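Local atomic coordinates of Exo-beta-1,3-glucanase (Streptomyces sp. SirexAA-E, PDB entry 4PEY), a protein that hydrolyses laminarin and laminarioligosaccharides successively from their non-reducing ends, yielding glucose and laminaribiose as end products. Residues Y461-Q466 against C498-N503; T414-Y419 against H437-D442; D473-A478 against R507-F512. The protein carries 1 engineered substitution. One frame throughout, in Å; residues are numbered along the deposited sequence.

Contact 1. Residues Y461-Q466 against C498-N503; sequences YDAPDQ and CYFNVN. With BGC (beta-D-glucopyranose), chain B; BGC (beta-D-glucopyranose), chain C.
Y499 sets the edge of its ring on a face of the Y461 ring in a T-shaped pair, with centroids 5.0 Å apart and planes at 85°. Its CD2 stands over the centre of the Y461 ring, while Y499 CB approaches the same ring at CE1 (3.6 Å) as a CH-pi contact. CG of Y499 lies opposite its backbone N (chi1 -180°), and the ring this places beside Y461 also receives glucose: C6 of the chain B sugar sits 3.5 Å above the plane of the Y499 ring, over its centre, and N501 CB lies against the opposite face, toward its rim. Y461 OH reaches 3.0 Å from O4 of that same sugar, in keeping with the role of Y461 in binding substrate. Losing the phenol to an alanine here would probably leave the Y499 edge without a face to rest on and let that ring turn beside the glucose. Both segments are loops that follow neighbouring parallel strands, 450-458 and 489-498, of the right-handed beta-helix of family 55; Y461 and Y499 both belong to the glycan pocket. Behind the rings, one water bridges the two loops, donating to Y461 O (2.8 Å) and A463 O and accepting from N503 N. Further out, N503 ND2 donates to P464 O at 3.0 Å with a nearly straight N-H angle of 168°, the acceptor lying in the N503 amide plane, while its OD1 accepts from D505 N. V502 CG2 packs on D462 CA at 3.7 Å; the D462 carboxylate turns instead to a salt bridge with R403, another substrate-binding residue.

Contact 2. Residues T414-Y419 against H437-D442; sequences TNRADY and HFNKYD. With BGC (beta-D-glucopyranose), chain C.
N439 carries its amide opposite its own carbonyl carbon (chi1 -62°), which aims OD1 across the contact at A417 N; the resulting bond is 2.9 Å long with an N-H angle of 169°, although the donor stands 44° out of the amide carbonyl plane. The two segments are turns on successive coils of the beta-helix, leading into the neighbouring parallel strands 419-423 and 443-445. N439 N returns a bond to A417 O, so one residue grips both backbone polar atoms of A417. Its other amide atom, ND2, is taken by W412 O, which fixes the flip of the group. One step along, K440 N donates to D418 O on a lone pair. The K440 side chain then runs beside that of D418, CE lying 3.6 Å from D418 OD2, but its ammonium goes on to Y477 OH. In one of two modelled conformers, R416 holds D418 side-on, NH1 meeting the syn lone pair of OD2 at 2.8 Å and NE meeting OD1 from above the carboxylate plane; for the other conformer this grip is doubtful. F438 CD1 packs against A417 CB at 3.7 Å, and A417 O lies at the edge of its ring. Y419 lies alongside Y441, CE1 to CD2 4.1 Å. Within 437-442, D442 OD2 accepts from F438 N, while its OD1 makes a salt bridge with K459. Next to F438 the chain enters the substrate site: H437 NE2 donates to O3 of the chain C glucose at 2.8 Å.

Contact 3. Residues D473-A478 against R507-F512; sequences DIKGYA and RQQHGF
K475 and Q509 come within 5.1 Å between CA atoms, and Q509 N donates to K475 O at 2.8 Å. The Q509 side chain adds the return bond: extended beyond CG, it brings OE1 to 3.0 Å from K475 N, with the donor above the amide carbonyl plane, so backbone and side chain of Q509 together bond both polar backbone atoms of K475. Q508 bends at chi2 (79°) and turns NE2 back to two carbonyls, Y477 O at 2.8 Å, whose carbonyl plane it approaches from well above, and H510 O, which lies in the Q508 amide plane. G476 leaves room for this amide, since a beta carbon there would collide with Q508 OE1; its phi of 85° also suits glycine. The H510 imidazole sits against I474 CG2 (3.9 Å from CE1) and A478 CB (3.8 Å from CD2), while ND1 is held by N541 O. Waters add further bridges, one joining K475 O to H510 N and another joining Y477 N to Q508 OE1. K475 NZ pairs with E537. The arrangement joins successive coils of the parallel beta-helix, where the chain runs on into the adjacent strands 480-482 and 512-513.

How the contacts relate
From the N terminus, contact 2 comes first: it closes the loop from 414-419 to 437-442, which contains strands 419-423 and 429-436, and is complete before the others begin. Contact 1 opens at 461-466 and contact 3 at 473-478; contact 1 then closes at 498-503 and contact 3 at 507-512, so these two cross. Contact 1 ties together the loops after strands 450-458 and 489-498, whereas contacts 2 and 3 join segments leading into neighbouring strands of the parallel sheet, 419-423 with 443-445 and 480-482 with 512-513. Neighbours touch directly: Y461 CZ is 3.3 Å from H437 CE1, Q466 OE1 probably accepts from R507 N, and Y441 CD1 packs on A478 O. Contacts 1 and 2 share the chain C glucose.

Contact 1. Residues Y461-Q466 against C498-N503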
loop_
_atom_site.group_PDB
_atom_site.type_symbol
_atom_site.label_atom_id
_atom_site.label_comp_id
_atom_site.label_asym_id
_atom_site.label_seq_id
_atom_site.Cartn_x
_atom_site.Cartn_y
_atom_site.Cartn_z
ATOM N N TYR A 461 -9.584 16.220 7.194
ATOM C CA TYR A 461 -9.169 17.418 7.935
ATOM C C TYR A 461 -10.136 18.580 7.728
ATOM O O TYR A 461 -10.169 19.527 8.531
ATOM C CB TYR A 461 -7.775 17.893 7.514
ATOM C CG TYR A 461 -6.650 16.904 7.675
ATOM C CD1 TYR A 461 -6.788 15.766 8.465
ATOM C CD2 TYR A 461 -5.434 17.120 7.038
ATOM C CE1 TYR A 461 -5.736 14.863 8.609
ATOM C CE2 TYR A 461 -4.383 16.233 7.176
ATOM C CZ TYR A 461 -4.539 15.108 7.960
ATOM O OH TYR A 461 -3.494 14.228 8.094
ATOM N N ASP A 462 -10.894 18.524 6.636
ATOM C CA ASP A 462 -11.556 19.720 6.129
ATOM C C ASP A 462 -13.074 19.731 6.314
ATOM O O ASP A 462 -13.778 20.527 5.688
ATOM C CB ASP A 462 -11.185 19.940 4.647
ATOM C CG ASP A 462 -11.382 18.703 3.771
ATOM O OD1 ASP A 462 -11.712 17.612 4.278
ATOM O OD2 ASP A 462 -11.172 18.834 2.546
ATOM N N ALA A 463 -13.570 18.880 7.204
ATOM C CA ALA A 463 -14.971 18.953 7.606
ATOM C C ALA A 463 -15.244 20.357 8.138
ATOM O O ALA A 463 -14.550 20.822 9.038
ATOM C CB ALA A 463 -15.285 17.903 8.659
ATOM N N PRO A 464 -16.244 21.049 7.571
ATOM C CA PRO A 464 -16.420 22.459 7.948
ATOM C C PRO A 464 -17.046 22.657 9.327
ATOM O O PRO A 464 -16.801 23.683 9.975
ATOM C CB PRO A 464 -17.341 23.004 6.847
ATOM C CG PRO A 464 -18.045 21.820 6.296
ATOM C CD PRO A 464 -17.069 20.670 6.408
ATOM N N ASP A 465 -17.851 21.693 9.762
ATOM C CA ASP A 465 -18.526 21.792 11.045
ATOM C C ASP A 465 -19.046 20.421 11.456
ATOM O O ASP A 465 -18.938 19.450 10.697
ATOM C CB ASP A 465 -19.664 22.831 11.003
ATOM C CG ASP A 465 -20.651 22.599 9.863
ATOM O OD1 ASP A 465 -21.140 23.605 9.299
ATOM O OD2 ASP A 465 -20.959 21.436 9.532
ATOM N N GLN A 466 -19.585 20.343 12.669
ATOM C CA GLN A 466 -20.083 19.086 13.207
ATOM C C GLN A 466 -21.201 18.491 12.345
ATOM O O GLN A 466 -21.225 17.283 12.093
ATOM C CB GLN A 466 -20.576 19.291 14.637
ATOM C CG GLN A 466 -20.764 17.994 15.398
ATOM C CD GLN A 466 -19.439 17.295 15.645
ATOM O OE1 GLN A 466 -18.525 17.884 16.228
ATOM N NE2 GLN A 466 -19.315 16.041 15.178
ATOM N N CYS A 498 -7.071 12.091 14.129
ATOM C CA CYS A 498 -7.823 13.239 13.627
ATOM C C CYS A 498 -6.992 14.519 13.642
ATOM O O CYS A 498 -6.076 14.697 14.446
ATOM C CB CYS A 498 -9.137 13.446 14.403
ATOM S SG CYS A 498 -9.010 14.105 16.086
ATOM N N TYR A 499 -7.325 15.401 12.714
ATOM C CA TYR A 499 -6.682 16.694 12.584
ATOM C C TYR A 499 -7.697 17.596 11.893
ATOM O O TYR A 499 -7.575 17.924 10.712
ATOM C CB TYR A 499 -5.367 16.577 11.808
ATOM C CG TYR A 499 -4.591 17.857 11.604
ATOM C CD1 TYR A 499 -4.003 18.526 12.678
ATOM C CD2 TYR A 499 -4.407 18.375 10.327
ATOM C CE1 TYR A 499 -3.267 19.694 12.479
ATOM C CE2 TYR A 499 -3.681 19.529 10.119
ATOM C CZ TYR A 499 -3.116 20.186 11.190
ATOM O OH TYR A 499 -2.395 21.330 10.953
ATOM N N PHE A 500 -8.725 17.966 12.649
ATOM C CA PHE A 500 -9.770 18.828 12.130
ATOM C C PHE A 500 -9.270 20.271 12.150
ATOM O O PHE A 500 -9.630 21.056 13.026
ATOM C CB PHE A 500 -11.061 18.663 12.950
ATOM C CG PHE A 500 -11.734 17.321 12.767
ATOM C CD1 PHE A 500 -12.477 17.052 11.627
ATOM C CD2 PHE A 500 -11.637 16.334 13.745
ATOM C CE1 PHE A 500 -13.107 15.809 11.454
ATOM C CE2 PHE A 500 -12.267 15.096 13.580
ATOM C CZ PHE A 500 -12.999 14.836 12.432
ATOM N N ASN A 501 -8.423 20.628 11.189
ATOM C CA ASN A 501 -7.769 21.931 11.266
ATOM C C ASN A 501 -8.659 23.060 10.761
ATOM O O ASN A 501 -8.492 24.204 11.178
ATOM C CB ASN A 501 -6.415 21.923 10.528
ATOM C CG ASN A 501 -6.543 21.723 9.025
ATOM O OD1 ASN A 501 -7.498 21.129 8.537
ATOM N ND2 ASN A 501 -5.553 22.215 8.285
ATOM N N VAL A 502 -9.623 22.742 9.901
ATOM C CA VAL A 502 -10.588 23.751 9.470
ATOM C C VAL A 502 -11.513 24.132 10.635
ATOM O O VAL A 502 -11.811 25.312 10.839
ATOM C CB VAL A 502 -11.420 23.263 8.257
ATOM C CG1 VAL A 502 -12.588 24.218 7.973
ATOM C CG2 VAL A 502 -10.526 23.134 7.022
ATOM N N ASN A 503 -11.947 23.141 11.412
ATOM C CA ASN A 503 -12.790 23.402 12.576
ATOM C C ASN A 503 -12.401 22.505 13.751
ATOM O O ASN A 503 -12.938 21.400 13.914
ATOM C CB ASN A 503 -14.270 23.213 12.230
ATOM C CG ASN A 503 -15.200 23.752 13.308
ATOM O OD1 ASN A 503 -14.832 23.839 14.483
ATOM N ND2 ASN A 503 -16.414 24.110 12.911
HETATM C C2 BGC B . 0.737 13.449 10.569
HETATM C C3 BGC B . 0.211 14.101 9.297
HETATM C C4 BGC B . -0.679 15.281 9.655
HETATM C C5 BGC B . 0.082 16.229 10.567
HETATM C C6 BGC B . -0.792 17.419 10.940
HETATM C C1 BGC B . 1.352 14.470 11.518
HETATM O O2 BGC B . 1.735 12.515 10.213
HETATM O O3 BGC B . -0.538 13.060 8.632
HETATM O O4 BGC B . -1.095 15.924 8.465
HETATM O O5 BGC B . 0.449 15.536 11.747
HETATM O O6 BGC B . -0.043 18.316 11.735
HETATM C C2 BGC C . -1.291 12.007 6.630
HETATM C C3 BGC C . -1.212 12.046 5.107
HETATM C C4 BGC C . -1.049 13.484 4.639
HETATM C C5 BGC C . 0.173 14.100 5.300
HETATM C C6 BGC C . 0.387 15.528 4.824
HETATM C C1 BGC C . -0.185 12.836 7.286
HETATM O O2 BGC C . -1.225 10.656 7.067
HETATM O O3 BGC C . -2.396 11.512 4.553
HETATM O O4 BGC C . -0.936 13.539 3.237
HETATM O O5 BGC C . -0.047 14.114 6.691
HETATM O O6 BGC C . -0.624 16.354 5.356
HETATM O O HOH W 1 -12.167 20.384 10.306
#

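Contact 2. Residues T414-Y419 against H437-D442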
loop_
_atom_site.group_PDB
_atom_site.type_symbol
_atom_site.label_atom_id
_atom_site.label_comp_id
_atom_site.label_asym_id
_atom_site.label_seq_id
_atom_site.Cartn_x
_atom_site.Cartn_y
_atom_site.Cartn_z
ATOM N N THR A 414 -14.891 19.954 -3.397
ATOM C CA THR A 414 -14.060 19.887 -4.606
ATOM C C THR A 414 -13.481 18.494 -4.884
ATOM O O THR A 414 -13.517 18.031 -6.033
ATOM C CB THR A 414 -12.919 20.918 -4.534
ATOM O OG1 THR A 414 -13.488 22.224 -4.374
ATOM C CG2 THR A 414 -12.069 20.895 -5.807
ATOM N N ASN A 415 -12.970 17.816 -3.859
ATOM C CA ASN A 415 -12.580 16.420 -4.057
ATOM C C ASN A 415 -13.311 15.486 -3.090
ATOM O O ASN A 415 -12.723 14.578 -2.499
ATOM C CB ASN A 415 -11.043 16.226 -3.974
ATOM C CG ASN A 415 -10.467 16.347 -2.562
ATOM O OD1 ASN A 415 -10.926 17.142 -1.749
ATOM N ND2 ASN A 415 -9.411 15.568 -2.291
ATOM N N ARG A 416 -14.618 15.690 -2.971
ATOM C CA ARG A 416 -15.458 14.818 -2.167
ATOM C C ARG A 416 -15.274 13.351 -2.547
ATOM O O ARG A 416 -15.280 13.006 -3.737
ATOM C CB ARG A 416 -16.925 15.208 -2.327
ATOM C CG ARG A 416 -17.873 14.276 -1.607
ATOM C CD ARG A 416 -19.312 14.696 -1.801
ATOM N NE ARG A 416 -20.217 13.766 -1.145
ATOM C CZ ARG A 416 -21.540 13.862 -1.190
ATOM N NH1 ARG A 416 -22.293 12.965 -0.562
ATOM N NH2 ARG A 416 -22.107 14.854 -1.865
ATOM N N ALA A 417 -15.110 12.503 -1.540
ATOM C CA ALA A 417 -15.039 11.059 -1.729
ATOM C C ALA A 417 -15.590 10.428 -0.454
ATOM O O ALA A 417 -14.916 10.422 0.578
ATOM C CB ALA A 417 -13.599 10.599 -2.018
ATOM N N ASP A 418 -16.831 9.954 -0.507
ATOM C CA ASP A 418 -17.516 9.530 0.710
ATOM C C ASP A 418 -16.920 8.269 1.332
ATOM O O ASP A 418 -16.719 8.215 2.540
ATOM C CB ASP A 418 -19.010 9.306 0.443
ATOM C CG ASP A 418 -19.810 10.605 0.436
ATOM O OD1 ASP A 418 -19.266 11.657 0.840
ATOM O OD2 ASP A 418 -20.999 10.564 0.048
ATOM N N TYR A 419 -16.643 7.255 0.515
ATOM C CA TYR A 419 -16.285 5.934 1.039
ATOM C C TYR A 419 -14.969 5.441 0.439
ATOM O O TYR A 419 -14.766 5.510 -0.777
ATOM C CB TYR A 419 -17.395 4.923 0.745
ATOM C CG TYR A 419 -18.774 5.375 1.181
ATOM C CD1 TYR A 419 -19.129 5.396 2.522
ATOM C CD2 TYR A 419 -19.716 5.780 0.248
ATOM C CE1 TYR A 419 -20.395 5.808 2.930
ATOM C CE2 TYR A 419 -20.983 6.190 0.639
ATOM C CZ TYR A 419 -21.320 6.198 1.978
ATOM O OH TYR A 419 -22.574 6.611 2.356
ATOM N N HIS A 437 -9.001 10.078 5.007
ATOM C CA HIS A 437 -9.581 11.399 4.730
ATOM C C HIS A 437 -10.942 11.402 4.024
ATOM O O HIS A 437 -11.385 12.456 3.568
ATOM C CB HIS A 437 -8.610 12.277 3.919
ATOM C CG HIS A 437 -7.230 12.371 4.498
ATOM N ND1 HIS A 437 -6.982 12.700 5.816
ATOM C CD2 HIS A 437 -6.015 12.184 3.922
ATOM C CE1 HIS A 437 -5.677 12.702 6.029
ATOM N NE2 HIS A 437 -5.069 12.387 4.898
ATOM N N PHE A 438 -11.629 10.261 3.973
ATOM C CA PHE A 438 -12.917 10.198 3.276
ATOM C C PHE A 438 -14.016 10.964 4.019
ATOM O O PHE A 438 -13.941 11.155 5.242
ATOM C CB PHE A 438 -13.277 8.729 3.023
ATOM C CG PHE A 438 -12.374 8.126 2.008
ATOM C CD1 PHE A 438 -12.704 8.172 0.659
ATOM C CD2 PHE A 438 -11.120 7.652 2.377
ATOM C CE1 PHE A 438 -11.826 7.698 -0.295
ATOM C CE2 PHE A 438 -10.233 7.190 1.429
ATOM C CZ PHE A 438 -10.582 7.216 0.086
ATOM N N ASN A 439 -15.002 11.459 3.275
ATOM C CA ASN A 439 -16.035 12.294 3.895
ATOM C C ASN A 439 -16.929 11.491 4.840
ATOM O O ASN A 439 -17.474 12.050 5.796
ATOM C CB ASN A 439 -16.909 13.001 2.839
ATOM C CG ASN A 439 -16.125 13.960 1.952
ATOM O OD1 ASN A 439 -15.237 13.548 1.207
ATOM N ND2 ASN A 439 -16.490 15.242 1.987
ATOM N N LYS A 440 -17.084 10.194 4.573
ATOM C CA LYS A 440 -17.884 9.322 5.431
ATOM C C LYS A 440 -17.034 8.147 5.942
ATOM O O LYS A 440 -15.966 8.385 6.507
ATOM C CB LYS A 440 -19.146 8.871 4.689
ATOM C CG LYS A 440 -20.001 10.081 4.282
ATOM C CD LYS A 440 -21.365 9.707 3.748
ATOM C CE LYS A 440 -22.158 10.968 3.400
ATOM N NZ LYS A 440 -22.362 11.849 4.590
ATOM N N TYR A 441 -17.491 6.904 5.783
ATOM C CA TYR A 441 -16.733 5.759 6.295
ATOM C C TYR A 441 -15.499 5.468 5.450
ATOM O O TYR A 441 -15.621 5.114 4.272
ATOM C CB TYR A 441 -17.584 4.482 6.327
ATOM C CG TYR A 441 -18.790 4.494 7.232
ATOM C CD1 TYR A 441 -18.656 4.625 8.608
ATOM C CD2 TYR A 441 -20.066 4.318 6.712
ATOM C CE1 TYR A 441 -19.767 4.609 9.441
ATOM C CE2 TYR A 441 -21.175 4.293 7.531
ATOM C CZ TYR A 441 -21.021 4.446 8.896
ATOM O OH TYR A 441 -22.133 4.421 9.711
ATOM N N ASP A 442 -14.313 5.557 6.044
ATOM C CA ASP A 442 -13.107 5.212 5.294
ATOM C C ASP A 442 -13.117 3.734 4.907
ATOM O O ASP A 442 -12.866 3.404 3.752
ATOM C CB ASP A 442 -11.861 5.571 6.096
ATOM C CG ASP A 442 -11.909 6.992 6.614
ATOM O OD1 ASP A 442 -12.654 7.224 7.593
ATOM O OD2 ASP A 442 -11.223 7.879 6.044
HETATM C C2 BGC C . -1.291 12.007 6.630
HETATM C C3 BGC C . -1.212 12.046 5.107
HETATM C C4 BGC C . -1.049 13.484 4.639
HETATM C C5 BGC C . 0.173 14.100 5.300
HETATM C C6 BGC C . 0.387 15.528 4.824
HETATM C C1 BGC C . -0.185 12.836 7.286
HETATM O O2 BGC C . -1.225 10.656 7.067
HETATM O O3 BGC C . -2.396 11.512 4.553
HETATM O O4 BGC C . -0.936 13.539 3.237
HETATM O O5 BGC C . -0.047 14.114 6.691
HETATM O O6 BGC C . -0.624 16.354 5.356
#

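Contact 3. Residues D473-A478 against R507-F512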
loop_
_atom_site.group_PDB
_atom_site.type_symbol
_atom_site.label_atom_id
_atom_site.label_comp_id
_atom_site.label_asym_id
_atom_site.label_seq_id
_atom_site.Cartn_x
_atom_site.Cartn_y
_atom_site.Cartn_z
ATOM N N ASP A 473 -27.475 9.366 14.738
ATOM C CA ASP A 473 -27.282 9.869 16.093
ATOM C C ASP A 473 -25.818 9.809 16.520
ATOM O O ASP A 473 -25.499 9.993 17.697
ATOM C CB ASP A 473 -28.140 9.079 17.080
ATOM C CG ASP A 473 -29.624 9.237 16.820
ATOM O OD1 ASP A 473 -30.068 10.379 16.573
ATOM O OD2 ASP A 473 -30.344 8.217 16.855
ATOM N N ILE A 474 -24.933 9.535 15.567
ATOM C CA ILE A 474 -23.506 9.440 15.856
ATOM C C ILE A 474 -22.767 10.653 15.294
ATOM O O ILE A 474 -23.024 11.076 14.162
ATOM C CB ILE A 474 -22.914 8.128 15.279
ATOM C CG1 ILE A 474 -23.585 6.921 15.946
ATOM C CG2 ILE A 474 -21.389 8.064 15.443
ATOM C CD1 ILE A 474 -23.235 5.610 15.303
ATOM N N LYS A 475 -21.861 11.219 16.093
ATOM C CA LYS A 475 -20.993 12.289 15.620
ATOM C C LYS A 475 -19.856 11.706 14.790
ATOM O O LYS A 475 -18.990 11.010 15.316
ATOM C CB LYS A 475 -20.419 13.094 16.783
ATOM C CG LYS A 475 -21.446 13.882 17.573
ATOM C CD LYS A 475 -20.741 14.625 18.690
ATOM C CE LYS A 475 -21.688 15.066 19.792
ATOM N NZ LYS A 475 -20.900 15.497 20.984
ATOM N N GLY A 476 -19.861 11.979 13.494
ATOM C CA GLY A 476 -18.824 11.452 12.626
ATOM C C GLY A 476 -19.104 10.044 12.126
ATOM O O GLY A 476 -20.007 9.348 12.607
ATOM N N TYR A 477 -18.317 9.644 11.136
ATOM C CA TYR A 477 -18.347 8.307 10.568
ATOM C C TYR A 477 -17.099 7.564 10.987
ATOM O O TYR A 477 -15.997 8.085 10.823
ATOM C CB TYR A 477 -18.412 8.370 9.040
ATOM C CG TYR A 477 -19.698 8.942 8.491
ATOM C CD1 TYR A 477 -19.916 10.316 8.457
ATOM C CD2 TYR A 477 -20.690 8.105 7.991
ATOM C CE1 TYR A 477 -21.104 10.839 7.949
ATOM C CE2 TYR A 477 -21.864 8.612 7.486
ATOM C CZ TYR A 477 -22.073 9.975 7.467
ATOM O OH TYR A 477 -23.254 10.454 6.946
ATOM N N ALA A 478 -17.252 6.361 11.534
ATOM C CA ALA A 478 -16.084 5.555 11.891
ATOM C C ALA A 478 -15.060 5.461 10.747
ATOM O O ALA A 478 -15.422 5.412 9.567
ATOM C CB ALA A 478 -16.513 4.152 12.312
ATOM N N ARG A 507 -15.964 17.053 17.124
ATOM C CA ARG A 507 -15.811 15.795 17.841
ATOM C C ARG A 507 -16.080 14.611 16.915
ATOM O O ARG A 507 -17.042 14.618 16.138
ATOM C CB ARG A 507 -16.764 15.738 19.037
ATOM C CG ARG A 507 -16.400 16.724 20.131
ATOM C CD ARG A 507 -15.020 16.415 20.697
ATOM N NE ARG A 507 -14.634 17.327 21.774
ATOM C CZ ARG A 507 -13.830 18.379 21.633
ATOM N NH1 ARG A 507 -13.292 18.676 20.451
ATOM N NH2 ARG A 507 -13.543 19.129 22.692
ATOM N N GLN A 508 -15.223 13.601 17.016
ATOM C CA GLN A 508 -15.368 12.344 16.288
ATOM C C GLN A 508 -15.760 11.303 17.327
ATOM O O GLN A 508 -15.001 11.077 18.260
ATOM C CB GLN A 508 -14.053 11.972 15.593
ATOM C CG GLN A 508 -14.024 10.592 14.930
ATOM C CD GLN A 508 -14.721 10.557 13.576
ATOM O OE1 GLN A 508 -14.838 11.578 12.886
ATOM N NE2 GLN A 508 -15.182 9.374 13.186
ATOM N N GLN A 509 -16.940 10.696 17.217
ATOM C CA GLN A 509 -17.390 9.835 18.313
ATOM C C GLN A 509 -16.433 8.665 18.553
ATOM O O GLN A 509 -16.125 8.328 19.701
ATOM C CB GLN A 509 -18.800 9.313 18.050
ATOM C CG GLN A 509 -19.471 8.720 19.266
ATOM C CD GLN A 509 -20.994 8.801 19.186
ATOM O OE1 GLN A 509 -21.560 9.792 18.717
ATOM N NE2 GLN A 509 -21.656 7.764 19.648
ATOM N N HIS A 510 -15.947 8.057 17.476
ATOM C CA HIS A 510 -15.045 6.917 17.601
ATOM C C HIS A 510 -14.244 6.689 16.325
ATOM O O HIS A 510 -14.601 7.184 15.249
ATOM C CB HIS A 510 -15.833 5.648 17.948
ATOM C CG HIS A 510 -17.064 5.452 17.114
ATOM N ND1 HIS A 510 -18.305 5.216 17.665
ATOM C CD2 HIS A 510 -17.247 5.477 15.770
ATOM C CE1 HIS A 510 -19.198 5.086 16.697
ATOM N NE2 HIS A 510 -18.583 5.246 15.538
ATOM N N GLY A 511 -13.153 5.942 16.447
ATOM C CA GLY A 511 -12.408 5.510 15.277
ATOM C C GLY A 511 -13.018 4.255 14.668
ATOM O O GLY A 511 -12.946 4.045 13.454
ATOM N N PHE A 512 -13.632 3.433 15.518
ATOM C CA PHE A 512 -14.088 2.095 15.148
ATOM C C PHE A 512 -15.525 1.882 15.595
ATOM O O PHE A 512 -15.930 2.384 16.643
ATOM C CB PHE A 512 -13.165 1.046 15.774
ATOM C CG PHE A 512 -11.726 1.263 15.433
ATOM C CD1 PHE A 512 -10.942 2.126 16.183
ATOM C CD2 PHE A 512 -11.171 0.652 14.322
ATOM C CE1 PHE A 512 -9.619 2.361 15.843
ATOM C CE2 PHE A 512 -9.854 0.876 13.980
ATOM C CZ PHE A 512 -9.075 1.736 14.737
HETATM O O HOH W 2 -24.616 7.982 19.658
HETATM O O HOH W 3 -23.752 11.481 19.762
HETATM O O HOH W 4 -17.726 8.458 14.911
HETATM O O HOH W 5 -16.384 11.687 10.449
HETATM O O HOH W 6 -19.703 5.390 12.901
#